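Local coordinates for protein ketosynthase (Streptomyces sp. MSC090213JE08, PDB 6KXD) that forms part of the ishigamide ketosynthase/chain length factor, a highly reducing type II polyketide synthase component that probably elongates acyl chains carried on acyl carrier protein, at residues S180-L185 and A331-Q336; P20-W25 and F335-V340; D263-A268 and G300-E305. All blocks are in the same frame, centred on the assembly; numbering follows the deposited sequence.

Contact 1: S180-L185 and A331-Q336; sequences SGLLAL and ASASFQ
L182 and A333 bring together helices 180-193 and 332-344, the buried pair sandwiched between the β-sheet layers of the thiolase fold. The short axes run 7.9 Å apart at 75°, so the helices meet near their N-terminal ends and then diverge. A333 aims its CB at the other helix and fits against the fork of L182: CG lies 3.5 Å from A333 CB, and both methyls splay round it slightly farther off. L182 reaches this place because its CG stands beside the backbone N and anti to the carbonyl carbon (chi1 -59°), which brings the branch round to A333 although the side chain does not set out straight at it. Leucine supplies that forked apolar end, and it also touches A367 and A369 of strand 365-373. G181, bare on its helix, lets the backbones close to 5.1 Å between its CA and that of A333. S334 passes alongside this glycine, OG 3.9 Å from G181 CA, while its hydroxyl is hydrogen-bonded to S204 on strand 199-206. No direct hydrogen bond crosses the interface; instead one water accepts from G181 N and from A333 N, each nitrogen 2.9 Å from the water oxygen.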
ATOM      1  N   SER B 180      -7.930   6.563   2.332  1.00 36.27           N
ATOM      2  CA  SER B 180      -6.751   5.785   2.728  1.00 32.62           C
ATOM      3  C   SER B 180      -6.625   5.741   4.266  1.00 31.70           C
ATOM      4  O   SER B 180      -6.100   4.760   4.805  1.00 33.00           O
ATOM      5  CB  SER B 180      -5.450   6.309   2.104  1.00 32.05           C
ATOM      6  OG  SER B 180      -5.196   7.601   2.632  1.00 34.89           O
ATOM      7  N   GLY B 181      -6.985   6.815   4.955  1.00 33.79           N
ATOM      8  CA  GLY B 181      -6.937   6.807   6.453  1.00 35.58           C
ATOM      9  C   GLY B 181      -7.846   5.745   7.039  1.00 35.44           C
ATOM     10  O   GLY B 181      -7.519   5.107   8.035  1.00 34.51           O
ATOM     11  N   LEU B 182      -8.993   5.507   6.400  1.00 36.26           N
ATOM     12  CA  LEU B 182      -9.903   4.479   6.859  1.00 35.71           C
ATOM     13  C   LEU B 182      -9.437   3.076   6.465  1.00 36.59           C
ATOM     14  O   LEU B 182      -9.638   2.177   7.220  1.00 34.78           O
ATOM     15  CB  LEU B 182     -11.326   4.775   6.366  1.00 35.34           C
ATOM     16  CG  LEU B 182     -11.865   6.119   6.833  1.00 35.08           C
ATOM     17  CD1 LEU B 182     -13.311   6.366   6.365  1.00 38.38           C
ATOM     18  CD2 LEU B 182     -11.832   6.184   8.346  1.00 37.86           C
ATOM     19  N   LEU B 183      -8.856   2.900   5.274  1.00 33.83           N
ATOM     20  CA  LEU B 183      -8.257   1.646   4.887  1.00 35.47           C
ATOM     21  C   LEU B 183      -7.140   1.333   5.877  1.00 33.14           C
ATOM     22  O   LEU B 183      -6.992   0.204   6.291  1.00 34.56           O
ATOM     23  CB  LEU B 183      -7.707   1.782   3.478  1.00 35.22           C
ATOM     24  CG  LEU B 183      -8.743   2.002   2.377  1.00 38.72           C
ATOM     25  CD1 LEU B 183      -8.024   2.109   1.062  1.00 37.78           C
ATOM     26  CD2 LEU B 183      -9.755   0.867   2.328  1.00 39.63           C
ATOM     27  N   ALA B 184      -6.385   2.368   6.243  1.00 34.37           N
ATOM     28  CA  ALA B 184      -5.285   2.166   7.161  1.00 35.69           C
ATOM     29  C   ALA B 184      -5.856   1.705   8.508  1.00 35.78           C
ATOM     30  O   ALA B 184      -5.321   0.838   9.151  1.00 37.86           O
ATOM     31  CB  ALA B 184      -4.503   3.407   7.343  1.00 38.47           C
ATOM     32  N   LEU B 185      -6.924   2.387   8.938  1.00 36.49           N
ATOM     33  CA  LEU B 185      -7.504   2.121  10.228  1.00 34.58           C
ATOM     34  C   LEU B 185      -8.006   0.683  10.249  1.00 35.24           C
ATOM     35  O   LEU B 185      -7.850  -0.042  11.232  1.00 37.76           O
ATOM     36  CB  LEU B 185      -8.635   3.108  10.482  1.00 35.74           C
ATOM     37  CG  LEU B 185      -9.366   2.915  11.794  1.00 39.31           C
ATOM     38  CD1 LEU B 185      -8.403   2.936  12.965  1.00 40.63           C
ATOM     39  CD2 LEU B 185     -10.394   4.004  11.946  1.00 39.09           C
ATOM     40  N   ALA B 331      -4.960  12.824   3.480  1.00 33.74           N
ATOM     41  CA  ALA B 331      -5.063  13.207   4.862  1.00 38.76           C
ATOM     42  C   ALA B 331      -6.540  13.232   5.277  1.00 37.72           C
ATOM     43  O   ALA B 331      -6.831  13.158   6.458  1.00 36.89           O
ATOM     44  CB  ALA B 331      -4.394  14.533   5.128  1.00 38.92           C
ATOM     45  N   SER B 332      -7.434  13.363   4.288  1.00 36.91           N
ATOM     46  CA  SER B 332      -8.837  13.619   4.569  1.00 38.44           C
ATOM     47  C   SER B 332      -9.379  12.812   5.752  1.00 36.80           C
ATOM     48  O   SER B 332      -9.864  13.434   6.662  1.00 37.14           O
ATOM     49  CB  SER B 332      -9.685  13.451   3.337  1.00 43.93           C
ATOM     50  OG  SER B 332     -10.979  13.863   3.674  1.00 51.95           O
ATOM     51  N   ALA B 333      -9.417  11.467   5.694  1.00 34.93           N
ATOM     52  CA  ALA B 333     -10.197  10.723   6.683  1.00 36.44           C
ATOM     53  C   ALA B 333      -9.550  10.857   8.055  1.00 37.83           C
ATOM     54  O   ALA B 333     -10.228  10.814   9.039  1.00 36.14           O
ATOM     55  CB  ALA B 333     -10.395   9.269   6.318  1.00 37.70           C
ATOM     56  N   SER B 334      -8.217  11.016   8.090  1.00 37.35           N
ATOM     57  CA  SER B 334      -7.552  11.190   9.356  1.00 36.60           C
ATOM     58  C   SER B 334      -7.922  12.549   9.967  1.00 38.08           C
ATOM     59  O   SER B 334      -8.152  12.658  11.170  1.00 38.04           O
ATOM     60  CB  SER B 334      -6.048  11.012   9.177  1.00 36.47           C
ATOM     61  OG  SER B 334      -5.778   9.707   8.764  1.00 37.93           O
ATOM     62  N   PHE B 335      -7.974  13.588   9.143  1.00 37.05           N
ATOM     63  CA  PHE B 335      -8.406  14.900   9.596  1.00 35.86           C
ATOM     64  C   PHE B 335      -9.860  14.814  10.043  1.00 34.49           C
ATOM     65  O   PHE B 335     -10.202  15.381  11.067  1.00 37.58           O
ATOM     66  CB  PHE B 335      -8.228  15.957   8.539  1.00 33.01           C
ATOM     67  CG  PHE B 335      -6.815  16.386   8.296  1.00 32.74           C
ATOM     68  CD1 PHE B 335      -5.803  16.019   9.169  1.00 39.66           C
ATOM     69  CD2 PHE B 335      -6.513  17.185   7.230  1.00 37.22           C
ATOM     70  CE1 PHE B 335      -4.502  16.436   8.949  1.00 38.02           C
ATOM     71  CE2 PHE B 335      -5.211  17.591   7.003  1.00 37.53           C
ATOM     72  CZ  PHE B 335      -4.227  17.249   7.891  1.00 39.68           C
ATOM     73  N   GLN B 336     -10.645  13.951   9.388  1.00 34.68           N
ATOM     74  CA  GLN B 336     -12.056  13.823   9.766  1.00 36.25           C
ATOM     75  C   GLN B 336     -12.220  13.206  11.162  1.00 36.45           C
ATOM     76  O   GLN B 336     -12.983  13.728  11.990  1.00 38.04           O
ATOM     77  CB  GLN B 336     -12.820  13.032   8.714  1.00 37.90           C
ATOM     78  CG  GLN B 336     -12.951  13.833   7.444  1.00 38.26           C
ATOM     79  CD  GLN B 336     -13.346  12.930   6.316  1.00 39.40           C
ATOM     80  OE1 GLN B 336     -12.622  12.741   5.362  1.00 41.75           O
ATOM     81  NE2 GLN B 336     -14.515  12.356   6.439  1.00 37.21           N
TER
HETATM   82  O   HOH W   1      -7.877   9.497   4.198  1.00 34.59           O

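Contact 2: P20-W25 and F335-V340; sequences PVITGW and FQIAAV
W25 and A338 mark the closest backbone approach, CA to CA 7.1 Å, where strand 20-29 lies over one side of helix 332-344 with side chains filling the gap. Two apolar pairs make the contact. In the first, I22 CD1 meets I337 CG2 at 3.9 Å, the two side chains crossing at a slant. The isoleucines use different branches: I22 extends its long arm, whereas I337 offers its short one, which stands anti to its own backbone N. The long arm of I337 instead packs its CD1 on L182 and L185, and the residue also touches F236 and V357 on two strands.

In the second pair the six-membered part of the W25 indole lies against A338. The alanine methyl sits 3.7 Å from W25 CE3 and equally near CZ3, displaced from the ring plane to the same side as its own carbonyl oxygen. That oxygen stands 4.1 Å above the indole plane, toward the rim. A small residue suits position 338, since the broad ring can then lie close to the helix backbone. W25 holds its CG between the backbone N and the carbonyl carbon (chi1 63°), a torsion that carries the indole out to the helix. A39, L249 and F236 pack round it. I22 and W25 both face the helix although three residues apart; the irregular backbone at T23, where psi falls to 4°, is consistent with this departure from a regular strand.

No hydrogen bond links the two segments. Several backbone groups of the strand are bonded to its neighbours, V21 to E239 and I22 to A250 among them, and W25 O accepts from R35 NE. Burial of hydrocarbon and aromatic surface, with its dispersion forces, is therefore what this strand-on-helix packing rests on.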
ATOM      1  N   PRO B  20     -10.731  -1.933  19.044  1.00 48.37           N
ATOM      2  CA  PRO B  20      -9.672  -0.932  19.023  1.00 46.44           C
ATOM      3  C   PRO B  20     -10.175   0.409  19.560  1.00 39.01           C
ATOM      4  O   PRO B  20     -11.319   0.801  19.325  1.00 42.39           O
ATOM      5  CB  PRO B  20      -9.227  -0.897  17.560  1.00 43.76           C
ATOM      6  CG  PRO B  20     -10.401  -1.408  16.779  1.00 48.76           C
ATOM      7  CD  PRO B  20     -11.197  -2.318  17.702  1.00 48.16           C
ATOM      8  N   VAL B  21      -9.285   1.087  20.270  1.00 40.51           N
ATOM      9  CA  VAL B  21      -9.508   2.345  20.812  1.00 39.30           C
ATOM     10  C   VAL B  21      -8.395   3.250  20.336  1.00 40.07           C
ATOM     11  O   VAL B  21      -7.239   2.849  20.285  1.00 42.36           O
ATOM     12  CB  VAL B  21      -9.615   2.323  22.350  1.00 41.30           C
ATOM     13  CG1 VAL B  21     -10.864   1.558  22.765  1.00 40.99           C
ATOM     14  CG2 VAL B  21      -8.401   1.750  23.042  1.00 46.01           C
ATOM     15  N   ILE B  22      -8.790   4.482  20.025  1.00 38.59           N
ATOM     16  CA  ILE B  22      -7.852   5.493  19.803  1.00 39.91           C
ATOM     17  C   ILE B  22      -7.512   6.128  21.153  1.00 40.45           C
ATOM     18  O   ILE B  22      -8.410   6.641  21.814  1.00 39.09           O
ATOM     19  CB  ILE B  22      -8.422   6.536  18.856  1.00 35.99           C
ATOM     20  CG1 ILE B  22      -8.722   5.934  17.482  1.00 36.81           C
ATOM     21  CG2 ILE B  22      -7.481   7.704  18.806  1.00 35.86           C
ATOM     22  CD1 ILE B  22      -9.428   6.925  16.560  1.00 42.78           C
ATOM     23  N   THR B  23      -6.224   6.169  21.493  1.00 39.99           N
ATOM     24  CA  THR B  23      -5.781   6.706  22.810  1.00 40.58           C
ATOM     25  C   THR B  23      -4.925   7.943  22.637  1.00 44.94           C
ATOM     26  O   THR B  23      -4.490   8.542  23.627  1.00 43.35           O
ATOM     27  CB  THR B  23      -5.049   5.620  23.599  1.00 42.28           C
ATOM     28  OG1 THR B  23      -3.865   5.370  22.845  1.00 40.76           O
ATOM     29  CG2 THR B  23      -5.888   4.376  23.753  1.00 43.78           C
ATOM     30  N   GLY B  24      -4.769   8.402  21.392  1.00 38.13           N
ATOM     31  CA  GLY B  24      -4.008   9.575  21.142  1.00 42.17           C
ATOM     32  C   GLY B  24      -4.077   9.943  19.667  1.00 34.90           C
ATOM     33  O   GLY B  24      -4.375   9.086  18.855  1.00 36.83           O
ATOM     34  N   TRP B  25      -3.780  11.196  19.385  1.00 38.37           N
ATOM     35  CA  TRP B  25      -3.740  11.657  18.028  1.00 39.57           C
ATOM     36  C   TRP B  25      -2.849  12.859  17.897  1.00 39.68           C
ATOM     37  O   TRP B  25      -2.491  13.535  18.871  1.00 37.25           O
ATOM     38  CB  TRP B  25      -5.130  11.957  17.511  1.00 39.41           C
ATOM     39  CG  TRP B  25      -5.866  13.044  18.207  1.00 38.46           C
ATOM     40  CD1 TRP B  25      -6.520  12.985  19.404  1.00 41.64           C
ATOM     41  CD2 TRP B  25      -6.016  14.384  17.728  1.00 39.93           C
ATOM     42  NE1 TRP B  25      -7.105  14.186  19.679  1.00 44.34           N
ATOM     43  CE2 TRP B  25      -6.805  15.070  18.683  1.00 42.75           C
ATOM     44  CE3 TRP B  25      -5.595  15.059  16.581  1.00 40.70           C
ATOM     45  CZ2 TRP B  25      -7.150  16.409  18.527  1.00 46.79           C
ATOM     46  CZ3 TRP B  25      -5.926  16.390  16.434  1.00 42.47           C
ATOM     47  CH2 TRP B  25      -6.699  17.048  17.398  1.00 45.37           C
ATOM     48  N   PHE B 335      -7.974  13.588   9.143  1.00 37.05           N
ATOM     49  CA  PHE B 335      -8.406  14.900   9.596  1.00 35.86           C
ATOM     50  C   PHE B 335      -9.860  14.814  10.043  1.00 34.49           C
ATOM     51  O   PHE B 335     -10.202  15.381  11.067  1.00 37.58           O
ATOM     52  CB  PHE B 335      -8.228  15.957   8.539  1.00 33.01           C
ATOM     53  CG  PHE B 335      -6.815  16.386   8.296  1.00 32.74           C
ATOM     54  CD1 PHE B 335      -5.803  16.019   9.169  1.00 39.66           C
ATOM     55  CD2 PHE B 335      -6.513  17.185   7.230  1.00 37.22           C
ATOM     56  CE1 PHE B 335      -4.502  16.436   8.949  1.00 38.02           C
ATOM     57  CE2 PHE B 335      -5.211  17.591   7.003  1.00 37.53           C
ATOM     58  CZ  PHE B 335      -4.227  17.249   7.891  1.00 39.68           C
ATOM     59  N   GLN B 336     -10.645  13.951   9.388  1.00 34.68           N
ATOM     60  CA  GLN B 336     -12.056  13.823   9.766  1.00 36.25           C
ATOM     61  C   GLN B 336     -12.220  13.206  11.162  1.00 36.45           C
ATOM     62  O   GLN B 336     -12.983  13.728  11.990  1.00 38.04           O
ATOM     63  CB  GLN B 336     -12.820  13.032   8.714  1.00 37.90           C
ATOM     64  CG  GLN B 336     -12.951  13.833   7.444  1.00 38.26           C
ATOM     65  CD  GLN B 336     -13.346  12.930   6.316  1.00 39.40           C
ATOM     66  OE1 GLN B 336     -12.622  12.741   5.362  1.00 41.75           O
ATOM     67  NE2 GLN B 336     -14.515  12.356   6.439  1.00 37.21           N
ATOM     68  N   ILE B 337     -11.487  12.123  11.403  1.00 35.94           N
ATOM     69  CA  ILE B 337     -11.463  11.465  12.660  1.00 36.42           C
ATOM     70  C   ILE B 337     -10.904  12.437  13.703  1.00 37.29           C
ATOM     71  O   ILE B 337     -11.479  12.596  14.742  1.00 37.79           O
ATOM     72  CB  ILE B 337     -10.685  10.149  12.586  1.00 36.68           C
ATOM     73  CG1 ILE B 337     -11.405   9.116  11.710  1.00 36.40           C
ATOM     74  CG2 ILE B 337     -10.470   9.641  13.991  1.00 37.53           C
ATOM     75  CD1 ILE B 337     -10.604   7.888  11.432  1.00 40.90           C
ATOM     76  N   ALA B 338      -9.791  13.098  13.413  1.00 38.29           N
ATOM     77  CA  ALA B 338      -9.222  14.103  14.326  1.00 38.95           C
ATOM     78  C   ALA B 338     -10.214  15.235  14.635  1.00 38.47           C
ATOM     79  O   ALA B 338     -10.269  15.677  15.795  1.00 38.76           O
ATOM     80  CB  ALA B 338      -7.937  14.652  13.804  1.00 37.72           C
ATOM     81  N   ALA B 339     -10.971  15.708  13.641  1.00 35.73           N
ATOM     82  CA  ALA B 339     -11.962  16.740  13.878  1.00 41.02           C
ATOM     83  C   ALA B 339     -13.011  16.232  14.879  1.00 37.69           C
ATOM     84  O   ALA B 339     -13.444  16.979  15.748  1.00 40.23           O
ATOM     85  CB  ALA B 339     -12.575  17.205  12.594  1.00 40.89           C
ATOM     86  N   VAL B 340     -13.438  14.977  14.751  1.00 37.84           N
ATOM     87  CA  VAL B 340     -14.357  14.379  15.692  1.00 41.89           C
ATOM     88  C   VAL B 340     -13.745  14.380  17.094  1.00 41.96           C
ATOM     89  O   VAL B 340     -14.420  14.779  18.062  1.00 40.78           O
ATOM     90  CB  VAL B 340     -14.804  12.967  15.286  1.00 41.36           C
ATOM     91  CG1 VAL B 340     -15.551  12.295  16.414  1.00 46.57           C
ATOM     92  CG2 VAL B 340     -15.645  12.970  14.020  1.00 42.08           C
TER

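Contact 3: D263-A268 and G300-E305; sequences DDPGAA and GRAEHE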
ATOM      1  N   ASP B 263     -21.189   3.998 -10.387  1.00 46.62           N
ATOM      2  CA  ASP B 263     -21.135   5.438 -10.524  1.00 53.95           C
ATOM      3  C   ASP B 263     -22.391   6.060  -9.892  1.00 53.03           C
ATOM      4  O   ASP B 263     -23.031   6.953 -10.468  1.00 50.81           O
ATOM      5  CB  ASP B 263     -20.983   5.828 -12.000  1.00 61.71           C
ATOM      6  CG  ASP B 263     -20.686   7.300 -12.232  1.00 64.33           C
ATOM      7  OD1 ASP B 263     -20.366   8.006 -11.259  1.00 61.02           O
ATOM      8  OD2 ASP B 263     -20.762   7.722 -13.395  1.00 74.98           O
ATOM      9  N   ASP B 264     -22.743   5.565  -8.703  1.00 47.40           N
ATOM     10  CA  ASP B 264     -23.817   6.153  -7.886  1.00 50.52           C
ATOM     11  C   ASP B 264     -23.250   6.380  -6.480  1.00 45.52           C
ATOM     12  O   ASP B 264     -23.447   5.554  -5.591  1.00 48.40           O
ATOM     13  CB  ASP B 264     -25.062   5.267  -7.916  1.00 48.26           C
ATOM     14  CG  ASP B 264     -26.276   5.937  -7.292  1.00 48.44           C
ATOM     15  OD1 ASP B 264     -26.116   6.992  -6.630  1.00 52.77           O
ATOM     16  OD2 ASP B 264     -27.369   5.409  -7.463  1.00 54.54           O
ATOM     17  N   PRO B 265     -22.387   7.400  -6.309  1.00 46.55           N
ATOM     18  CA  PRO B 265     -21.631   7.572  -5.071  1.00 48.39           C
ATOM     19  C   PRO B 265     -22.580   7.793  -3.884  1.00 46.42           C
ATOM     20  O   PRO B 265     -22.289   7.415  -2.756  1.00 44.66           O
ATOM     21  CB  PRO B 265     -20.757   8.808  -5.341  1.00 49.42           C
ATOM     22  CG  PRO B 265     -21.491   9.576  -6.432  1.00 49.53           C
ATOM     23  CD  PRO B 265     -22.124   8.489  -7.266  1.00 46.37           C
ATOM     24  N   GLY B 266     -23.726   8.409  -4.145  1.00 45.26           N
ATOM     25  CA  GLY B 266     -24.732   8.562  -3.093  1.00 49.70           C
ATOM     26  C   GLY B 266     -25.186   7.222  -2.531  1.00 42.83           C
ATOM     27  O   GLY B 266     -25.268   7.033  -1.328  1.00 45.38           O
ATOM     28  N   ALA B 267     -25.562   6.328  -3.432  1.00 44.19           N
ATOM     29  CA  ALA B 267     -26.039   4.999  -3.136  1.00 45.27           C
ATOM     30  C   ALA B 267     -24.935   4.188  -2.464  1.00 42.36           C
ATOM     31  O   ALA B 267     -25.191   3.455  -1.555  1.00 42.67           O
ATOM     32  CB  ALA B 267     -26.508   4.309  -4.386  1.00 46.47           C
ATOM     33  N   ALA B 268     -23.694   4.371  -2.899  1.00 42.43           N
ATOM     34  CA  ALA B 268     -22.590   3.622  -2.300  1.00 40.84           C
ATOM     35  C   ALA B 268     -22.312   4.120  -0.882  1.00 36.29           C
ATOM     36  O   ALA B 268     -21.977   3.322  -0.006  1.00 39.62           O
ATOM     37  CB  ALA B 268     -21.365   3.749  -3.148  1.00 42.16           C
ATOM     38  N   GLY B 300     -18.508  13.961  -3.850  1.00 42.46           N
ATOM     39  CA  GLY B 300     -18.535  14.698  -2.614  1.00 44.22           C
ATOM     40  C   GLY B 300     -19.907  15.260  -2.322  1.00 45.48           C
ATOM     41  O   GLY B 300     -20.379  15.262  -1.169  1.00 45.88           O
ATOM     42  N   ARG B 301     -20.548  15.815  -3.358  1.00 44.13           N
ATOM     43  CA  ARG B 301     -21.856  16.387  -3.180  1.00 46.70           C
ATOM     44  C   ARG B 301     -22.857  15.278  -2.854  1.00 42.48           C
ATOM     45  O   ARG B 301     -23.706  15.495  -2.029  1.00 45.51           O
ATOM     46  CB  ARG B 301     -22.277  17.189  -4.414  1.00 48.88           C
ATOM     47  CG  ARG B 301     -21.532  18.514  -4.525  1.00 57.06           C
ATOM     48  CD  ARG B 301     -21.857  19.331  -5.776  1.00 58.89           C
ATOM     49  NE  ARG B 301     -21.584  18.626  -7.027  1.00 64.22           N
ATOM     50  CZ  ARG B 301     -20.432  18.621  -7.706  1.00 66.80           C
ATOM     51  NH1 ARG B 301     -19.337  19.195  -7.231  1.00 65.37           N
ATOM     52  NH2 ARG B 301     -20.392  18.025  -8.881  1.00 66.90           N
ATOM     53  N   ALA B 302     -22.744  14.145  -3.543  1.00 43.00           N
ATOM     54  CA  ALA B 302     -23.596  13.034  -3.375  1.00 44.56           C
ATOM     55  C   ALA B 302     -23.415  12.486  -1.953  1.00 44.88           C
ATOM     56  O   ALA B 302     -24.369  12.071  -1.312  1.00 43.01           O
ATOM     57  CB  ALA B 302     -23.296  11.981  -4.418  1.00 44.94           C
ATOM     58  N   GLU B 303     -22.163  12.466  -1.478  1.00 42.47           N
ATOM     59  CA  GLU B 303     -21.860  11.983  -0.144  1.00 40.84           C
ATOM     60  C   GLU B 303     -22.568  12.838   0.894  1.00 40.53           C
ATOM     61  O   GLU B 303     -23.209  12.281   1.821  1.00 44.39           O
ATOM     62  CB  GLU B 303     -20.350  12.019   0.083  1.00 42.17           C
ATOM     63  CG  GLU B 303     -19.965  11.783   1.523  1.00 40.92           C
ATOM     64  CD  GLU B 303     -18.508  12.188   1.764  1.00 46.42           C
ATOM     65  OE1 GLU B 303     -18.015  13.106   1.070  1.00 59.62           O
ATOM     66  OE2 GLU B 303     -17.866  11.543   2.575  1.00 50.38           O
ATOM     67  N   HIS B 304     -22.474  14.165   0.727  1.00 41.52           N
ATOM     68  CA  HIS B 304     -23.096  15.091   1.596  1.00 43.82           C
ATOM     69  C   HIS B 304     -24.617  14.871   1.577  1.00 44.36           C
ATOM     70  O   HIS B 304     -25.228  14.832   2.640  1.00 44.77           O
ATOM     71  CB  HIS B 304     -22.751  16.543   1.270  1.00 50.13           C
ATOM     72  CG  HIS B 304     -23.381  17.465   2.260  1.00 59.17           C
ATOM     73  ND1 HIS B 304     -22.777  17.768   3.475  1.00 66.35           N
ATOM     74  CD2 HIS B 304     -24.591  18.065   2.275  1.00 64.63           C
ATOM     75  CE1 HIS B 304     -23.564  18.565   4.168  1.00 67.79           C
ATOM     76  NE2 HIS B 304     -24.689  18.752   3.456  1.00 65.78           N
ATOM     77  N   GLU B 305     -25.202  14.760   0.391  1.00 43.08           N
ATOM     78  CA  GLU B 305     -26.682  14.538   0.295  1.00 50.26           C
ATOM     79  C   GLU B 305     -27.072  13.224   0.984  1.00 47.61           C
ATOM     80  O   GLU B 305     -28.080  13.141   1.673  1.00 47.01           O
ATOM     81  CB  GLU B 305     -27.166  14.557  -1.161  1.00 55.93           C
ATOM     82  CG  GLU B 305     -27.159  15.943  -1.783  1.00 65.05           C
ATOM     83  CD  GLU B 305     -27.817  17.014  -0.915  1.00 79.25           C
ATOM     84  OE1 GLU B 305     -27.083  17.754  -0.202  1.00 84.25           O
ATOM     85  OE2 GLU B 305     -29.066  17.088  -0.928  1.00 79.54           O
TER
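A302 projects its methyl group from helix 298-310 at the first turn of helix 265-280, where P265 and G266 receive it. A302 CB lies 3.6 Å from P265 CG, the outer corner of the pyrrolidine ring, and at the same distance from G266 N; the methyl thus rests on a proline corner and on peptide backbone together. Alanine suits the place because its single methyl fills the narrow gap without pushing the helices apart; G266 CA and A302 CA approach to 4.6 Å.

The next shell fixes the start of helix 265-280. D264 is its N-cap: with CG swung trans to the backbone N (chi1 -170°), OD1 turns back toward the helix and accepts a weak bond from A267 N, 3.3 Å long at an N-H...O angle of 161°. Proline fits the position after the cap, because a first-turn residue has no need of an amide hydrogen. D264 N is itself bound by D260 OD1, and P265 also packs on D260. On the other helix, the neighbour of A302, E303, sends its carboxylate the other way, to C293 N and, more weakly, to A294 N.

The polar groups described here find partners in their own helix or nearby loops; no hydrogen bond joins the segments. This small, partly exposed contact depends on close van der Waals fit, while the negative D264 side chain would probably stabilise the helix N terminus electrostatically.

How the contacts relate
From the N terminus, segment 20-25 of strand 20-29 waits more than 300 residues for its partner in contact 2. Segment 180-185 then begins the span of contact 1. Within that span, 263-268 and 300-305 close the short loop of contact 3, tying two helices together near the surface. The chain next enters helix 332-344, whose first turns close contact 1 and, overlapping at F335 and Q336, contact 2. Contact 3 thus lies wholly within the other two spans, which end together on one helix. Helix 332-344 joins a buried helix to a strand, and contacts 1 and 2 touch where L182 CD2 meets I337 CD1 at 3.7 Å. Contact 3 sits about 18 Å from contact 1, centre to centre.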